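Local structure of uncharacterized protein conserved in bacteria (Streptococcus suis, 4FZ4) at residues Lys70-Asp75 with Ser120-Thr125; Glu114-Ala119 with Arg127-Arg132; Ala4-Val9 with Lys64-Val69. The protein probably binds glycosaminoglycans as a surface antigen, mediating attachment of the bacterium to host cells. One frame throughout, in Å; residues are numbered along the deposited sequence.

Contact 1 (Lys70-Asp75 with Ser120-Thr125); sequences KGDLND and SQEGAT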
loop_
_atom_site.group_PDB
_atom_site.type_symbol
_atom_site.label_atom_id
_atom_site.label_comp_id
_atom_site.label_asym_id
_atom_site.label_seq_id
_atom_site.Cartn_x
_atom_site.Cartn_y
_atom_site.Cartn_z
ATOM N N LYS A 70 -8.223 -12.137 -10.032
ATOM C CA LYS A 70 -6.795 -12.280 -9.781
ATOM C C LYS A 70 -6.066 -10.941 -9.884
ATOM O O LYS A 70 -5.380 -10.526 -8.953
ATOM C CB LYS A 70 -6.169 -13.280 -10.754
ATOM C CG LYS A 70 -4.711 -13.574 -10.427
ATOM C CD LYS A 70 -4.106 -14.639 -11.328
ATOM C CE LYS A 70 -2.661 -14.925 -10.920
ATOM N NZ LYS A 70 -2.005 -15.942 -11.793
ATOM N N GLY A 71 -6.218 -10.268 -11.021
ATOM C CA GLY A 71 -5.569 -8.984 -11.199
ATOM C C GLY A 71 -5.855 -8.058 -10.033
ATOM O O GLY A 71 -4.976 -7.312 -9.599
ATOM N N ASP A 72 -7.087 -8.106 -9.529
ATOM C CA ASP A 72 -7.505 -7.270 -8.402
ATOM C C ASP A 72 -6.698 -7.601 -7.151
ATOM O O ASP A 72 -6.360 -6.717 -6.351
ATOM C CB ASP A 72 -9.001 -7.471 -8.115
ATOM C CG ASP A 72 -9.889 -6.629 -9.019
ATOM O OD1 ASP A 72 -9.571 -6.508 -10.222
ATOM O OD2 ASP A 72 -10.912 -6.096 -8.530
ATOM N N LEU A 73 -6.403 -8.882 -6.977
ATOM C CA LEU A 73 -5.617 -9.301 -5.829
ATOM C C LEU A 73 -4.234 -8.682 -5.943
ATOM O O LEU A 73 -3.695 -8.159 -4.963
ATOM C CB LEU A 73 -5.523 -10.826 -5.766
ATOM C CG LEU A 73 -6.853 -11.549 -5.512
ATOM C CD1 LEU A 73 -6.564 -12.990 -5.083
ATOM C CD2 LEU A 73 -7.648 -10.842 -4.429
ATOM N N ASN A 74 -3.666 -8.726 -7.146
ATOM C CA ASN A 74 -2.353 -8.135 -7.389
ATOM C C ASN A 74 -2.337 -6.638 -7.091
ATOM O O ASN A 74 -1.406 -6.138 -6.466
ATOM C CB ASN A 74 -1.920 -8.358 -8.834
ATOM C CG ASN A 74 -1.637 -9.809 -9.135
ATOM O OD1 ASN A 74 -0.943 -10.492 -8.377
ATOM N ND2 ASN A 74 -2.163 -10.289 -10.254
ATOM N N ASP A 75 -3.361 -5.915 -7.529
ATOM C CA ASP A 75 -3.393 -4.475 -7.274
ATOM C C ASP A 75 -3.502 -4.224 -5.772
ATOM O O ASP A 75 -2.880 -3.306 -5.244
ATOM C CB ASP A 75 -4.564 -3.805 -8.009
ATOM C CG ASP A 75 -4.472 -3.941 -9.536
ATOM O OD1 ASP A 75 -3.379 -4.261 -10.063
ATOM O OD2 ASP A 75 -5.500 -3.714 -10.213
ATOM N N SER A 120 -6.911 5.739 -9.610
ATOM C CA SER A 120 -7.131 5.579 -11.038
ATOM C C SER A 120 -6.137 4.618 -11.682
ATOM O O SER A 120 -6.153 4.427 -12.899
ATOM C CB SER A 120 -7.031 6.944 -11.718
ATOM O OG SER A 120 -5.805 7.582 -11.386
ATOM N N GLN A 121 -5.279 4.006 -10.871
ATOM C CA GLN A 121 -4.277 3.096 -11.405
ATOM C C GLN A 121 -4.513 1.614 -11.138
ATOM O O GLN A 121 -5.069 1.215 -10.110
ATOM C CB GLN A 121 -2.894 3.515 -10.907
ATOM C CG GLN A 121 -2.535 4.941 -11.313
ATOM C CD GLN A 121 -1.228 5.411 -10.724
ATOM O OE1 GLN A 121 -0.936 6.605 -10.712
ATOM N NE2 GLN A 121 -0.425 4.475 -10.239
ATOM N N GLU A 122 -4.068 0.804 -12.091
ATOM C CA GLU A 122 -4.227 -0.632 -12.028
ATOM C C GLU A 122 -3.103 -1.306 -12.817
ATOM O O GLU A 122 -2.348 -0.645 -13.528
ATOM C CB GLU A 122 -5.607 -0.972 -12.608
ATOM C CG GLU A 122 -5.918 -2.435 -12.817
ATOM C CD GLU A 122 -7.417 -2.706 -12.796
ATOM O OE1 GLU A 122 -8.190 -1.825 -13.229
ATOM O OE2 GLU A 122 -7.820 -3.803 -12.350
ATOM N N GLY A 123 -2.978 -2.620 -12.664
ATOM C CA GLY A 123 -1.961 -3.362 -13.393
ATOM C C GLY A 123 -0.528 -2.854 -13.343
ATOM O O GLY A 123 -0.023 -2.500 -12.281
ATOM N N ALA A 124 0.129 -2.829 -14.502
ATOM C CA ALA A 124 1.518 -2.384 -14.604
ATOM C C ALA A 124 1.704 -0.927 -14.196
ATOM O O ALA A 124 2.724 -0.567 -13.618
ATOM C CB ALA A 124 2.043 -2.603 -16.038
ATOM N N THR A 125 0.727 -0.086 -14.510
ATOM C CA THR A 125 0.819 1.318 -14.155
ATOM C C THR A 125 0.909 1.409 -12.649
ATOM O O THR A 125 1.721 2.153 -12.099
ATOM C CB THR A 125 -0.429 2.091 -14.585
ATOM O OG1 THR A 125 -0.646 1.913 -15.990
ATOM C CG2 THR A 125 -0.262 3.565 -14.273
HETATM O O HOH W 1 -0.897 -4.315 -10.068
#
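Asp-75, well inside helix 66-95, and Glu-122, in the turn that leads into helix 123-152, bring their backbones to 6.2 Å between their CA atoms, the shortest CA-CA distance across the two segments. In this bundle of helices the contact ties the incoming end of one helix to the flank of another through a single carboxylate. With CG anti to its carbonyl carbon (chi1 -62°), Asp-75 directs its acid group across the gap, where OD1 accepts a hydrogen bond of 3.1 Å from Gly-123 N. The bond is bent, and separately its donor stands above the carboxylate plane, 36° out of it. A water may bridge the same two residues: it donates to Gly-123 O at 3.0 Å and to Asp-75 OD1, the latter bond doubtfully short. A glycine suits position 123 because its backbone has positive phi, a region that residues with a CB enter at a cost. Aspartate suits position 75, since its short side chain places an acceptor close to the helix surface; Leu-126 touches the same side chain. Glu-122 sets CG anti to its own backbone N and then runs extended, past OD2 of Asp-75 and on toward Asp-72, where its OE2 lies 3.9 Å from Asp-72 OD1. Asp-72 turns its other oxygen, OD2, to a weak hydrogen bond from Asn-52 ND2 of helix 36-55. Three acids gathered in this way would be expected to repel one another and could raise the pKa of one of them. The carboxylate planes of Asp-75 and Glu-122 stand 72° apart, and Glu-122 OE2 ends 3.2 Å from Asp-75 OD2, two acceptors with no bond between them.

Contact 2 (Glu114-Ala119 with Arg127-Arg132); sequences EGKSIA and RDYVDR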
loop_
_atom_site.group_PDB
_atom_site.type_symbol
_atom_site.label_atom_id
_atom_site.label_comp_id
_atom_site.label_asym_id
_atom_site.label_seq_id
_atom_site.Cartn_x
_atom_site.Cartn_y
_atom_site.Cartn_z
ATOM N N GLU A 114 -6.944 13.791 -4.726
ATOM C CA GLU A 114 -7.806 13.653 -5.891
ATOM C C GLU A 114 -6.960 14.097 -7.077
ATOM O O GLU A 114 -6.358 15.173 -7.059
ATOM C CB GLU A 114 -9.056 14.529 -5.750
ATOM C CG GLU A 114 -10.211 14.180 -6.712
ATOM C CD GLU A 114 -9.990 14.673 -8.123
ATOM O OE1 GLU A 114 -9.630 15.859 -8.288
ATOM O OE2 GLU A 114 -10.188 13.883 -9.072
ATOM N N GLY A 115 -6.906 13.255 -8.100
ATOM C CA GLY A 115 -6.095 13.562 -9.264
ATOM C C GLY A 115 -4.819 12.745 -9.185
ATOM O O GLY A 115 -4.620 11.828 -9.980
ATOM N N LYS A 116 -3.970 13.061 -8.209
ATOM C CA LYS A 116 -2.704 12.355 -8.014
ATOM C C LYS A 116 -2.801 11.265 -6.945
ATOM O O LYS A 116 -2.313 11.438 -5.824
ATOM C CB LYS A 116 -1.595 13.353 -7.631
ATOM C CG LYS A 116 -0.241 12.718 -7.258
ATOM C CD LYS A 116 0.462 12.075 -8.455
ATOM C CE LYS A 116 1.700 11.264 -8.035
ATOM N NZ LYS A 116 2.799 12.044 -7.359
ATOM N N SER A 117 -3.441 10.150 -7.289
ATOM C CA SER A 117 -3.578 9.017 -6.371
ATOM C C SER A 117 -3.598 7.733 -7.186
ATOM O O SER A 117 -3.734 7.770 -8.406
ATOM C CB SER A 117 -4.875 9.103 -5.574
ATOM O OG SER A 117 -5.980 8.748 -6.384
ATOM N N ILE A 118 -3.459 6.593 -6.521
ATOM C CA ILE A 118 -3.489 5.326 -7.233
ATOM C C ILE A 118 -4.920 4.819 -7.315
ATOM O O ILE A 118 -5.149 3.628 -7.499
ATOM C CB ILE A 118 -2.623 4.248 -6.547
ATOM C CG1 ILE A 118 -3.114 4.005 -5.114
ATOM C CG2 ILE A 118 -1.151 4.669 -6.580
ATOM C CD1 ILE A 118 -2.379 2.876 -4.400
ATOM N N ALA A 119 -5.881 5.727 -7.171
ATOM C CA ALA A 119 -7.288 5.342 -7.252
ATOM C C ALA A 119 -7.615 5.056 -8.717
ATOM O O ALA A 119 -8.463 4.229 -9.031
ATOM C CB ALA A 119 -8.179 6.471 -6.721
ATOM N N ARG A 127 1.796 -1.034 -10.317
ATOM C CA ARG A 127 3.039 -1.549 -9.749
ATOM C C ARG A 127 4.225 -0.639 -10.040
ATOM O O ARG A 127 5.124 -0.482 -9.206
ATOM C CB ARG A 127 3.341 -2.976 -10.240
ATOM C CG ARG A 127 2.996 -3.282 -11.687
ATOM C CD ARG A 127 3.508 -4.682 -12.075
ATOM N NE ARG A 127 2.865 -5.202 -13.287
ATOM C CZ ARG A 127 1.700 -5.849 -13.307
ATOM N NH1 ARG A 127 1.039 -6.071 -12.173
ATOM N NH2 ARG A 127 1.181 -6.254 -14.463
ATOM N N ASP A 128 4.219 -0.024 -11.214
ATOM C CA ASP A 128 5.303 0.870 -11.605
ATOM C C ASP A 128 5.486 1.998 -10.581
ATOM O O ASP A 128 6.571 2.164 -10.007
ATOM C CB ASP A 128 5.007 1.456 -12.985
ATOM C CG ASP A 128 6.207 2.152 -13.596
ATOM O OD1 ASP A 128 6.672 3.166 -13.033
ATOM O OD2 ASP A 128 6.684 1.676 -14.648
ATOM N N TYR A 129 4.423 2.767 -10.356
ATOM C CA TYR A 129 4.470 3.878 -9.410
ATOM C C TYR A 129 4.863 3.426 -8.015
ATOM O O TYR A 129 5.588 4.125 -7.316
ATOM C CB TYR A 129 3.114 4.588 -9.318
ATOM C CG TYR A 129 2.978 5.416 -8.052
ATOM C CD1 TYR A 129 3.593 6.666 -7.934
ATOM C CD2 TYR A 129 2.275 4.920 -6.953
ATOM C CE1 TYR A 129 3.513 7.403 -6.743
ATOM C CE2 TYR A 129 2.186 5.637 -5.770
ATOM C CZ TYR A 129 2.810 6.880 -5.665
ATOM O OH TYR A 129 2.743 7.573 -4.471
ATOM N N VAL A 130 4.371 2.262 -7.604
ATOM C CA VAL A 130 4.682 1.762 -6.271
ATOM C C VAL A 130 6.100 1.215 -6.141
ATOM O O VAL A 130 6.820 1.564 -5.207
ATOM C CB VAL A 130 3.701 0.661 -5.848
ATOM C CG1 VAL A 130 4.039 0.181 -4.432
ATOM C CG2 VAL A 130 2.271 1.182 -5.923
ATOM N N ASP A 131 6.508 0.356 -7.067
ATOM C CA ASP A 131 7.845 -0.220 -6.992
ATOM C C ASP A 131 8.924 0.789 -7.329
ATOM O O ASP A 131 10.087 0.595 -6.994
ATOM C CB ASP A 131 7.979 -1.435 -7.915
ATOM C CG ASP A 131 7.245 -2.663 -7.384
ATOM O OD1 ASP A 131 7.019 -2.749 -6.158
ATOM O OD2 ASP A 131 6.911 -3.559 -8.189
ATOM N N ARG A 132 8.538 1.872 -7.988
ATOM C CA ARG A 132 9.506 2.884 -8.357
ATOM C C ARG A 132 9.349 4.194 -7.618
ATOM O O ARG A 132 9.900 4.362 -6.539
ATOM C CB ARG A 132 9.458 3.127 -9.865
ATOM C CG ARG A 132 10.093 2.006 -10.654
ATOM C CD ARG A 132 10.047 2.279 -12.141
ATOM N NE ARG A 132 10.893 1.344 -12.875
ATOM C CZ ARG A 132 12.223 1.356 -12.851
ATOM N NH1 ARG A 132 12.875 2.261 -12.130
ATOM N NH2 ARG A 132 12.901 0.452 -13.546
#
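The loop joining helix 100-110 to helix 123-152 folds back against the first turns of the helix it precedes, and Ile-118 of the loop packs against the ring of Tyr-129. The methyl CG2 does the touching, 3.5 Å from Tyr-129 CD2 and nearly as close to CE2, so the methyl comes up obliquely against the CD2-CE2 bond of the ring. The two side chains cross at about a right angle. Ile-118 holds CG1 between its backbone N and carbonyl carbon (chi1 59°), which turns CG2 anti to the carbonyl carbon. The branched isoleucine suits this spot because its separate arms can serve several neighbours, and its side chain also packs on Val-82 of helix 66-95 and on Leu-126. Tyr-129 sends its ring off the helix with CG anti to the backbone N (chi1 161°). Its hydroxyl, which would be costly to bury without a partner, donates to His-109 O at the end of helix 100-110. Lys-116 adds a looser contact along another part of the ring, CE lying 4.5 Å from Tyr-129 CE1, while its amine makes a long, weak ion pair with Glu-133. The loop is shaped from within by Ser-117, whose OG accepts from Ala-119 N at 3.1 Å and is also hydrogen-bonded to Tyr-37 OH of helix 36-55. A small hydroxyl residue fits here, reaching both partners while itself buried. The whole is an interhelix loop, braced by an ST turn, packed against the helices of an all-helical bundle.

Contact 3 (Ala4-Val9 with Lys64-Val69); sequences AKVEEV and KFFHKV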
loop_
_atom_site.group_PDB
_atom_site.type_symbol
_atom_site.label_atom_id
_atom_site.label_comp_id
_atom_site.label_asym_id
_atom_site.label_seq_id
_atom_site.Cartn_x
_atom_site.Cartn_y
_atom_site.Cartn_z
ATOM N N ALA A 4 -3.069 -26.529 -10.226
ATOM C CA ALA A 4 -1.902 -25.704 -9.946
ATOM C C ALA A 4 -2.286 -24.242 -10.141
ATOM O O ALA A 4 -1.630 -23.336 -9.622
ATOM C CB ALA A 4 -0.763 -26.080 -10.886
ATOM N N LYS A 5 -3.364 -24.036 -10.889
ATOM C CA LYS A 5 -3.887 -22.708 -11.190
ATOM C C LYS A 5 -4.634 -22.095 -10.004
ATOM O O LYS A 5 -4.381 -20.949 -9.633
ATOM C CB LYS A 5 -4.820 -22.791 -12.405
ATOM C CG LYS A 5 -5.600 -21.520 -12.719
ATOM C CD LYS A 5 -6.640 -21.782 -13.807
ATOM C CE LYS A 5 -7.518 -20.566 -14.067
ATOM N NZ LYS A 5 -8.563 -20.837 -15.097
ATOM N N VAL A 6 -5.551 -22.860 -9.414
ATOM C CA VAL A 6 -6.342 -22.376 -8.284
ATOM C C VAL A 6 -5.528 -22.192 -7.003
ATOM O O VAL A 6 -5.771 -21.259 -6.236
ATOM C CB VAL A 6 -7.525 -23.321 -7.971
ATOM C CG1 VAL A 6 -8.484 -23.376 -9.157
ATOM C CG2 VAL A 6 -7.007 -24.708 -7.628
ATOM N N GLU A 7 -4.576 -23.087 -6.762
ATOM C CA GLU A 7 -3.749 -22.981 -5.571
ATOM C C GLU A 7 -2.863 -21.760 -5.707
ATOM O O GLU A 7 -2.536 -21.098 -4.720
ATOM C CB GLU A 7 -2.902 -24.236 -5.392
ATOM C CG GLU A 7 -3.611 -25.316 -4.600
ATOM C CD GLU A 7 -4.058 -24.826 -3.232
ATOM O OE1 GLU A 7 -3.201 -24.322 -2.474
ATOM O OE2 GLU A 7 -5.263 -24.940 -2.915
ATOM N N GLU A 8 -2.486 -21.472 -6.945
ATOM C CA GLU A 8 -1.662 -20.316 -7.249
ATOM C C GLU A 8 -2.378 -19.114 -6.634
ATOM O O GLU A 8 -1.753 -18.173 -6.142
ATOM C CB GLU A 8 -1.567 -20.154 -8.764
ATOM C CG GLU A 8 -0.533 -19.159 -9.241
ATOM C CD GLU A 8 -0.616 -18.927 -10.740
ATOM O OE1 GLU A 8 0.363 -18.402 -11.319
ATOM O OE2 GLU A 8 -1.666 -19.264 -11.337
ATOM N N VAL A 9 -3.705 -19.175 -6.654
ATOM C CA VAL A 9 -4.552 -18.121 -6.112
ATOM C C VAL A 9 -4.647 -18.159 -4.587
ATOM O O VAL A 9 -4.386 -17.154 -3.923
ATOM C CB VAL A 9 -5.973 -18.213 -6.697
ATOM C CG1 VAL A 9 -6.859 -17.131 -6.108
ATOM C CG2 VAL A 9 -5.910 -18.080 -8.201
ATOM N N LYS A 64 -15.479 -17.260 -14.961
ATOM C CA LYS A 64 -15.367 -16.333 -16.079
ATOM C C LYS A 64 -14.522 -15.149 -15.670
ATOM O O LYS A 64 -13.713 -14.639 -16.444
ATOM C CB LYS A 64 -16.744 -15.832 -16.513
ATOM C CG LYS A 64 -16.681 -14.837 -17.663
ATOM C CD LYS A 64 -18.066 -14.418 -18.127
ATOM C CE LYS A 64 -17.989 -13.578 -19.398
ATOM N NZ LYS A 64 -17.249 -12.303 -19.193
ATOM N N PHE A 65 -14.713 -14.727 -14.428
ATOM C CA PHE A 65 -13.998 -13.594 -13.885
ATOM C C PHE A 65 -12.783 -13.994 -13.060
ATOM O O PHE A 65 -12.293 -13.219 -12.243
ATOM C CB PHE A 65 -14.967 -12.783 -13.059
ATOM C CG PHE A 65 -16.159 -12.320 -13.835
ATOM C CD1 PHE A 65 -16.057 -11.248 -14.720
ATOM C CD2 PHE A 65 -17.388 -12.954 -13.688
ATOM C CE1 PHE A 65 -17.156 -10.814 -15.444
ATOM C CE2 PHE A 65 -18.503 -12.527 -14.413
ATOM C CZ PHE A 65 -18.386 -11.454 -15.292
ATOM N N PHE A 66 -12.286 -15.202 -13.296
ATOM C CA PHE A 66 -11.126 -15.716 -12.577
ATOM C C PHE A 66 -9.935 -14.765 -12.729
ATOM O O PHE A 66 -9.257 -14.439 -11.756
ATOM C CB PHE A 66 -10.762 -17.107 -13.116
ATOM C CG PHE A 66 -9.681 -17.810 -12.333
ATOM C CD1 PHE A 66 -9.966 -18.971 -11.621
ATOM C CD2 PHE A 66 -8.377 -17.326 -12.324
ATOM C CE1 PHE A 66 -8.968 -19.641 -10.912
ATOM C CE2 PHE A 66 -7.367 -17.985 -11.617
ATOM C CZ PHE A 66 -7.664 -19.144 -10.912
ATOM N N HIS A 67 -9.685 -14.329 -13.958
ATOM C CA HIS A 67 -8.583 -13.427 -14.255
ATOM C C HIS A 67 -8.826 -12.045 -13.639
ATOM O O HIS A 67 -7.913 -11.431 -13.088
ATOM C CB HIS A 67 -8.411 -13.300 -15.775
ATOM C CG HIS A 67 -9.623 -12.766 -16.477
ATOM N ND1 HIS A 67 -10.769 -13.511 -16.661
ATOM C CD2 HIS A 67 -9.881 -11.543 -17.001
ATOM C CE1 HIS A 67 -11.681 -12.769 -17.265
ATOM N NE2 HIS A 67 -11.168 -11.571 -17.482
ATOM N N LYS A 68 -10.056 -11.558 -13.745
ATOM C CA LYS A 68 -10.404 -10.257 -13.188
ATOM C C LYS A 68 -10.155 -10.234 -11.683
ATOM O O LYS A 68 -9.530 -9.308 -11.159
ATOM C CB LYS A 68 -11.872 -9.938 -13.468
ATOM C CG LYS A 68 -12.152 -9.549 -14.913
ATOM C CD LYS A 68 -11.434 -8.252 -15.264
ATOM C CE LYS A 68 -11.546 -7.936 -16.739
ATOM N NZ LYS A 68 -10.769 -6.714 -17.090
ATOM N N VAL A 69 -10.651 -11.254 -10.990
ATOM C CA VAL A 69 -10.472 -11.345 -9.549
ATOM C C VAL A 69 -8.990 -11.436 -9.200
ATOM O O VAL A 69 -8.547 -10.870 -8.199
ATOM C CB VAL A 69 -11.233 -12.571 -8.960
ATOM C CG1 VAL A 69 -10.810 -12.811 -7.515
ATOM C CG2 VAL A 69 -12.740 -12.316 -9.015
#
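The ring of Phe-66 carries the aliphatic end of Lys-5 on one face and meets the helix of Lys-5 with its rim: Lys-5 CE stands 3.4 Å above the ring centre, and Lys-5 O lies in the ring plane at the edge. Val-6 CG1 comes to the edge, 4.2 Å from Phe-66 CE1. Val-9 CG2 approaches obliquely and touches Phe-66 CZ at 3.4 Å. Lys-5 is fully extended, CG anti to its backbone N (chi1 172°), and runs over the ring in the direction opposite to the phenylalanine side chain. It thereby makes a CH-pi contact through CE and a cation-pi contact through NZ, 4.2 Å from the centroid and 11° off the ring normal. Lysine suits the place because its methylenes cover the ring while its amine goes on to donate to Ala-61 O. Val-6 brings a compact methyl to the edge, and Val-9 another obliquely; neither needs a polar partner. Phe-66 stands in the first turn of helix 66-95 and joins it to the start of helix 3-23; Met-59, in the loop after helix 36-55, also touches the Phe-66 side chain, and one turn on, Val-69 packs against Asn-52 and Tyr-55 of helix 36-55.

How the contacts relate
Contact 2 is the buried one, whereas contacts 1 and 3 are only partly so, and contact 3 lies farthest out, its centre about 22 Å from the centre of the chain. Contacts 1 and 3 share helix 66-95 and touch: Leu-73 CD1 packs 4.3 Å from Val-9 CG1, and Lys-70 forms a long, weak ion pair with Glu-8. Contacts 1 and 2 share helix 123-152 and meet where Gln-121 NE2 packs on Tyr-129 CB; contacts 2 and 3 do not touch. The chemistry follows the place: acids and a backbone N-H at contact 1, apolar packing at contact 2, and a lysine over an aromatic face at contact 3.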